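Local coordinates for protein laccase (Botrytis aclada, PDB 3SQR) that oxidises phenolic compounds with molecular oxygen as a glycosylated multicopper oxidase, and probably takes part in lignin degradation and the detoxification of lignin-derived products, at residues 256-259 with 260-263; 346-350 with 351-355. All coordinates share one frame; numbering follows the deposited sequence.

Contact 1: 256-259 with 260-263; sequences TFVE and GTKY
Phe257 and Tyr263 lay their rings against each other in an offset stack beneath a type II beta turn, Val258 to Thr261, in the second cupredoxin-like domain. The turn carries the chain from strand 254-256 of one sheet to strand 262-269 of the other. This stack is the tight, buried part: the ring planes lie within 4° of parallel and the centroids are 4.3 Å apart. Phe257 CD1 comes within 3.3 Å of Tyr263 CE2. Tyr263 CG is anti to its carbonyl carbon (chi1 -65°), which points the ring toward Phe257 and Val258. The two side chains run past each other in opposite directions, and each ring is met toward its rim, not over its centre. On the opposite face of the tyrosine ring sits Thr261 CG2, which leaves that ring held between a phenyl group and a methyl. Val315 and Ala317 add to the packing of Phe257, while Glu195 and Val197 flank Tyr263.

The turn is the looser, solvent side. Val258, Glu259 and Gly260 are exposed, and the positive phi of Gly260 suits the third position of a type II turn. The backbone does the closing, with Thr261 N donating to Val258 O at 3.0 Å. Between the two halves the phenol is held in place: Val258 N, lying near the ring plane, donates to Tyr263 OH at 2.7 Å in a nearly straight bond of 168°.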
ATOM      1  N   THR A 256      -9.439 -22.389  -6.003  1.00 27.94           N
ATOM      2  CA  THR A 256     -10.312 -23.564  -5.789  1.00 28.25           C
ATOM      3  C   THR A 256     -10.970 -23.565  -4.464  1.00 29.50           C
ATOM      4  O   THR A 256     -10.303 -23.416  -3.427  1.00 30.73           O
ATOM      5  CB  THR A 256      -9.498 -24.814  -5.958  1.00 28.38           C
ATOM      6  OG1 THR A 256      -9.042 -24.813  -7.291  1.00 32.11           O
ATOM      7  CG2 THR A 256     -10.380 -26.071  -5.691  1.00 32.79           C
ATOM      8  N   PHE A 257     -12.292 -23.752  -4.451  1.00 28.54           N
ATOM      9  CA  PHE A 257     -13.022 -23.832  -3.235  1.00 29.52           C
ATOM     10  C   PHE A 257     -13.555 -25.281  -3.073  1.00 32.26           C
ATOM     11  O   PHE A 257     -13.933 -25.945  -4.064  1.00 31.53           O
ATOM     12  CB  PHE A 257     -14.245 -22.927  -3.197  1.00 30.79           C
ATOM     13  CG  PHE A 257     -14.002 -21.505  -2.828  1.00 29.13           C
ATOM     14  CD1 PHE A 257     -12.739 -21.034  -2.421  1.00 31.14           C
ATOM     15  CD2 PHE A 257     -15.033 -20.604  -2.920  1.00 28.19           C
ATOM     16  CE1 PHE A 257     -12.592 -19.690  -2.102  1.00 30.28           C
ATOM     17  CE2 PHE A 257     -14.871 -19.245  -2.597  1.00 30.30           C
ATOM     18  CZ  PHE A 257     -13.643 -18.823  -2.184  1.00 28.49           C
ATOM     19  N   VAL A 258     -13.517 -25.723  -1.833  1.00 31.69           N
ATOM     20  CA  VAL A 258     -14.191 -26.918  -1.341  1.00 33.75           C
ATOM     21  C   VAL A 258     -15.513 -26.521  -0.676  1.00 33.99           C
ATOM     22  O   VAL A 258     -15.630 -25.686   0.209  1.00 32.18           O
ATOM     23  CB  VAL A 258     -13.311 -27.693  -0.329  1.00 32.28           C
ATOM     24  CG1 VAL A 258     -14.184 -28.885   0.305  1.00 35.43           C
ATOM     25  CG2 VAL A 258     -12.048 -28.212  -0.974  1.00 33.26           C
ATOM     26  N   GLU A 259     -16.579 -27.149  -1.142  1.00 34.13           N
ATOM     27  CA  GLU A 259     -17.877 -26.757  -0.755  1.00 34.61           C
ATOM     28  C   GLU A 259     -18.026 -26.806   0.789  1.00 34.62           C
ATOM     29  O   GLU A 259     -17.543 -27.731   1.418  1.00 35.03           O
ATOM     30  CB  GLU A 259     -18.862 -27.723  -1.489  1.00 35.23           C
ATOM     31  CG  GLU A 259     -20.224 -27.480  -1.110  1.00 34.87           C
ATOM     32  CD  GLU A 259     -20.922 -26.362  -1.829  1.00 34.89           C
ATOM     33  OE1 GLU A 259     -20.760 -26.153  -3.050  1.00 40.28           O
ATOM     34  OE2 GLU A 259     -21.718 -25.708  -1.166  1.00 38.06           O
ATOM     35  N   GLY A 260     -18.657 -25.792   1.361  1.00 34.94           N
ATOM     36  CA  GLY A 260     -18.879 -25.664   2.811  1.00 36.47           C
ATOM     37  C   GLY A 260     -17.695 -25.095   3.601  1.00 36.25           C
ATOM     38  O   GLY A 260     -17.827 -24.847   4.783  1.00 37.14           O
ATOM     39  N   THR A 261     -16.570 -24.843   2.939  1.00 35.27           N
ATOM     40  CA  THR A 261     -15.370 -24.347   3.634  1.00 33.23           C
ATOM     41  C   THR A 261     -15.437 -22.803   3.683  1.00 32.60           C
ATOM     42  O   THR A 261     -15.883 -22.159   2.717  1.00 31.82           O
ATOM     43  CB  THR A 261     -14.105 -24.791   2.915  1.00 33.76           C
ATOM     44  OG1 THR A 261     -14.046 -26.220   2.809  1.00 32.64           O
ATOM     45  CG2 THR A 261     -12.805 -24.353   3.670  1.00 30.63           C
ATOM     46  N   LYS A 262     -15.006 -22.212   4.805  1.00 30.23           N
ATOM     47  CA  LYS A 262     -14.872 -20.747   4.879  1.00 30.04           C
ATOM     48  C   LYS A 262     -13.401 -20.379   4.635  1.00 28.34           C
ATOM     49  O   LYS A 262     -12.496 -20.931   5.271  1.00 27.04           O
ATOM     50  CB  LYS A 262     -15.348 -20.213   6.201  1.00 30.33           C
ATOM     51  CG  LYS A 262     -16.849 -20.350   6.447  1.00 34.06           C
ATOM     52  CD  LYS A 262     -17.079 -19.864   7.866  1.00 34.95           C
ATOM     53  CE  LYS A 262     -18.543 -19.856   8.265  1.00 40.28           C
ATOM     54  NZ  LYS A 262     -18.626 -19.588   9.744  1.00 40.58           N
ATOM     55  N   TYR A 263     -13.192 -19.461   3.705  1.00 26.88           N
ATOM     56  CA  TYR A 263     -11.864 -19.060   3.238  1.00 27.17           C
ATOM     57  C   TYR A 263     -11.629 -17.600   3.580  1.00 26.18           C
ATOM     58  O   TYR A 263     -12.455 -16.761   3.362  1.00 25.73           O
ATOM     59  CB  TYR A 263     -11.730 -19.191   1.753  1.00 28.58           C
ATOM     60  CG  TYR A 263     -11.825 -20.612   1.321  1.00 28.88           C
ATOM     61  CD1 TYR A 263     -10.719 -21.407   1.314  1.00 27.82           C
ATOM     62  CD2 TYR A 263     -13.044 -21.153   0.894  1.00 30.73           C
ATOM     63  CE1 TYR A 263     -10.760 -22.721   0.972  1.00 29.38           C
ATOM     64  CE2 TYR A 263     -13.089 -22.481   0.504  1.00 31.63           C
ATOM     65  CZ  TYR A 263     -11.968 -23.256   0.538  1.00 32.03           C
ATOM     66  OH  TYR A 263     -11.969 -24.601   0.141  1.00 32.07           O
TER

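Contact 2: 346-350 with 351-355; sequences ILRYD and SSSIA. With SO4 (sulfate ion), chain M.
With CG of Arg348 anti to its carbonyl carbon (chi1 -56°) and the chain extended from CG to NE, the guanidinium is carried from the end of strand 344-348 to the backbone of residues 353-355. A type I beta turn from Asp350 to Ser353 folds that backbone round to meet it, in the second cupredoxin-like domain, on the surface of the molecule.

The guanidinium is gripped along its edge. Arg348 NH1 donates to Ala355 O at 2.7 Å, almost perfectly straight at 178° and in the guanidinium plane, and has a further, weak bond to Asn323. Arg348 NH2 splits its work between a water, which in turn donates to Ile354 O, and the sulfate, whose O3 it reaches at 2.8 Å. NE turns to the same anion, donating to O3 and O4. The sulfate, probably from the crystallisation liquor, is also bound by Lys251, so two basic side chains share its charge. The faces are occupied too: Ser353 O lies 3.0 Å above one, toward its rim, and Ile346 CG2 sits over the centre of the opposite one. Edge bonds and packing on both faces should together limit how far the group can tilt.

The turn has its own polar lock. Asp350 CG stands anti to the backbone N (chi1 173°), and OD1 receives both Ser352 OG and Ser352 N from one face of the carboxylate; this is the pattern of an Asx turn with a serine hydroxyl added. Ser353 N closes the turn on Asp350 O at 2.9 Å, while Ser353 OG bonds to Asn323. Of the two Ser352 donors, the hydroxyl makes the shorter bond, with Ser352 OG 2.8 Å from Asp350 OD1 on its syn side.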
ATOM      1  N   ILE A 346     -10.728 -16.825 -12.080  1.00 25.44           N
ATOM      2  CA  ILE A 346     -11.672 -17.926 -12.029  1.00 26.84           C
ATOM      3  C   ILE A 346     -11.625 -18.629 -10.711  1.00 26.47           C
ATOM      4  O   ILE A 346     -10.544 -19.061 -10.217  1.00 26.26           O
ATOM      5  CB  ILE A 346     -11.354 -18.990 -13.150  1.00 27.55           C
ATOM      6  CG1 ILE A 346     -11.439 -18.373 -14.522  1.00 29.40           C
ATOM      7  CG2 ILE A 346     -12.305 -20.140 -13.019  1.00 26.98           C
ATOM      8  CD1 ILE A 346     -10.965 -19.322 -15.665  1.00 28.70           C
ATOM      9  N   LEU A 347     -12.816 -18.744 -10.100  1.00 26.26           N
ATOM     10  CA  LEU A 347     -13.069 -19.540  -8.963  1.00 26.03           C
ATOM     11  C   LEU A 347     -13.673 -20.877  -9.442  1.00 27.07           C
ATOM     12  O   LEU A 347     -14.607 -20.836 -10.207  1.00 26.76           O
ATOM     13  CB  LEU A 347     -14.104 -18.863  -8.103  1.00 26.22           C
ATOM     14  CG  LEU A 347     -14.473 -19.654  -6.847  1.00 26.98           C
ATOM     15  CD1 LEU A 347     -13.331 -19.649  -5.857  1.00 32.84           C
ATOM     16  CD2 LEU A 347     -15.713 -19.048  -6.229  1.00 27.67           C
ATOM     17  N   ARG A 348     -13.096 -21.979  -9.008  1.00 27.33           N
ATOM     18  CA  ARG A 348     -13.588 -23.353  -9.347  1.00 29.24           C
ATOM     19  C   ARG A 348     -13.915 -24.093  -8.086  1.00 30.68           C
ATOM     20  O   ARG A 348     -13.150 -24.081  -7.107  1.00 29.85           O
ATOM     21  CB  ARG A 348     -12.526 -24.108 -10.096  1.00 29.04           C
ATOM     22  CG  ARG A 348     -12.053 -23.411 -11.350  1.00 30.58           C
ATOM     23  CD  ARG A 348     -11.261 -24.405 -12.160  1.00 32.78           C
ATOM     24  NE  ARG A 348     -10.644 -23.848 -13.323  1.00 34.06           N
ATOM     25  CZ  ARG A 348     -11.299 -23.466 -14.410  1.00 34.97           C
ATOM     26  NH1 ARG A 348     -12.622 -23.562 -14.495  1.00 36.58           N
ATOM     27  NH2 ARG A 348     -10.618 -22.981 -15.419  1.00 34.72           N
ATOM     28  N   TYR A 349     -15.045 -24.805  -8.096  1.00 31.40           N
ATOM     29  CA  TYR A 349     -15.343 -25.751  -7.020  1.00 31.71           C
ATOM     30  C   TYR A 349     -14.848 -27.114  -7.399  1.00 32.95           C
ATOM     31  O   TYR A 349     -14.777 -28.019  -6.564  1.00 34.92           O
ATOM     32  CB  TYR A 349     -16.843 -25.781  -6.748  1.00 32.16           C
ATOM     33  CG  TYR A 349     -17.397 -24.701  -5.834  1.00 29.37           C
ATOM     34  CD1 TYR A 349     -17.478 -23.377  -6.257  1.00 31.00           C
ATOM     35  CD2 TYR A 349     -17.803 -24.991  -4.542  1.00 28.49           C
ATOM     36  CE1 TYR A 349     -17.979 -22.402  -5.441  1.00 30.75           C
ATOM     37  CE2 TYR A 349     -18.346 -24.002  -3.714  1.00 30.10           C
ATOM     38  CZ  TYR A 349     -18.403 -22.715  -4.172  1.00 29.25           C
ATOM     39  OH  TYR A 349     -18.921 -21.718  -3.432  1.00 32.67           O
ATOM     40  N   ASP A 350     -14.528 -27.278  -8.664  1.00 33.93           N
ATOM     41  CA  ASP A 350     -13.926 -28.496  -9.125  1.00 36.58           C
ATOM     42  C   ASP A 350     -12.702 -28.101  -9.929  1.00 37.03           C
ATOM     43  O   ASP A 350     -12.800 -27.586 -11.047  1.00 37.06           O
ATOM     44  CB  ASP A 350     -14.940 -29.277  -9.979  1.00 37.57           C
ATOM     45  CG  ASP A 350     -14.326 -30.502 -10.642  1.00 41.40           C
ATOM     46  OD1 ASP A 350     -13.140 -30.816 -10.384  1.00 42.59           O
ATOM     47  OD2 ASP A 350     -15.051 -31.153 -11.442  1.00 47.71           O
ATOM     48  N   SER A 351     -11.546 -28.384  -9.350  1.00 39.10           N
ATOM     49  CA  SER A 351     -10.239 -27.927  -9.857  1.00 40.30           C
ATOM     50  C   SER A 351      -9.874 -28.580 -11.182  1.00 41.71           C
ATOM     51  O   SER A 351      -8.979 -28.095 -11.893  1.00 41.04           O
ATOM     52  CB  SER A 351      -9.117 -28.177  -8.824  1.00 40.63           C
ATOM     53  OG  SER A 351      -8.936 -29.561  -8.489  1.00 42.51           O
ATOM     54  N   SER A 352     -10.559 -29.686 -11.490  1.00 42.14           N
ATOM     55  CA  SER A 352     -10.336 -30.387 -12.734  1.00 42.39           C
ATOM     56  C   SER A 352     -11.132 -29.761 -13.876  1.00 41.83           C
ATOM     57  O   SER A 352     -10.872 -30.060 -15.034  1.00 43.60           O
ATOM     58  CB  SER A 352     -10.655 -31.874 -12.548  1.00 41.96           C
ATOM     59  OG  SER A 352     -12.044 -32.055 -12.649  1.00 46.15           O
ATOM     60  N   SER A 353     -12.072 -28.866 -13.586  1.00 41.16           N
ATOM     61  CA  SER A 353     -12.731 -28.132 -14.650  1.00 41.12           C
ATOM     62  C   SER A 353     -11.689 -27.235 -15.316  1.00 42.32           C
ATOM     63  O   SER A 353     -10.831 -26.620 -14.651  1.00 42.91           O
ATOM     64  CB  SER A 353     -13.893 -27.284 -14.154  1.00 40.77           C
ATOM     65  OG  SER A 353     -14.614 -26.731 -15.253  1.00 38.48           O
ATOM     66  N   ILE A 354     -11.769 -27.180 -16.632  1.00 42.47           N
ATOM     67  CA  ILE A 354     -10.978 -26.276 -17.434  1.00 43.10           C
ATOM     68  C   ILE A 354     -11.869 -25.259 -18.145  1.00 42.21           C
ATOM     69  O   ILE A 354     -11.375 -24.423 -18.870  1.00 43.47           O
ATOM     70  CB  ILE A 354     -10.143 -27.038 -18.442  1.00 44.13           C
ATOM     71  CG1 ILE A 354     -11.031 -28.083 -19.190  1.00 46.34           C
ATOM     72  CG2 ILE A 354      -8.970 -27.684 -17.716  1.00 44.13           C
ATOM     73  CD1 ILE A 354     -10.496 -28.476 -20.549  1.00 48.34           C
ATOM     74  N   ALA A 355     -13.178 -25.313 -17.899  1.00 42.04           N
ATOM     75  CA  ALA A 355     -14.161 -24.383 -18.484  1.00 41.17           C
ATOM     76  C   ALA A 355     -14.071 -22.958 -17.944  1.00 40.83           C
ATOM     77  O   ALA A 355     -13.957 -22.743 -16.740  1.00 40.75           O
ATOM     78  CB  ALA A 355     -15.567 -24.904 -18.247  1.00 40.14           C
TER
HETATM   79  S   SO4 M 562      -6.917 -23.789 -13.977  0.50 43.89           S
HETATM   80  O1  SO4 M 562      -6.330 -24.726 -14.922  0.50 41.56           O
HETATM   81  O2  SO4 M 562      -5.844 -22.916 -13.489  0.50 38.65           O
HETATM   82  O3  SO4 M 562      -7.923 -22.963 -14.623  0.50 37.56           O
HETATM   83  O4  SO4 M 562      -7.517 -24.548 -12.866  0.50 36.34           O
HETATM   84  O   HOH W   1     -10.776 -21.755 -18.148  1.00 39.49           O

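Overall arrangement
Contacts 1 and 2 follow one another along the chain, their centres about 13 Å apart; contact 1 begins where strand 254-256 ends, and contact 2 spans the end of strand 344-348, its neighbour in the same sheet. The two strands are parallel, and a probable backbone hydrogen bond of 2.8 Å, Phe257 N to Arg348 O, ties the start of the first loop to the end of the second strand. Side chains add to this: Phe257 CD2 packs 3.5 Å from Leu347 CD1, and Glu259 leans on Tyr349. The sulfate held by Arg348 lies about 6 Å, nearest atoms, from the side chain of Thr256. Both contacts are remote from the copper sites, at the molecule's periphery.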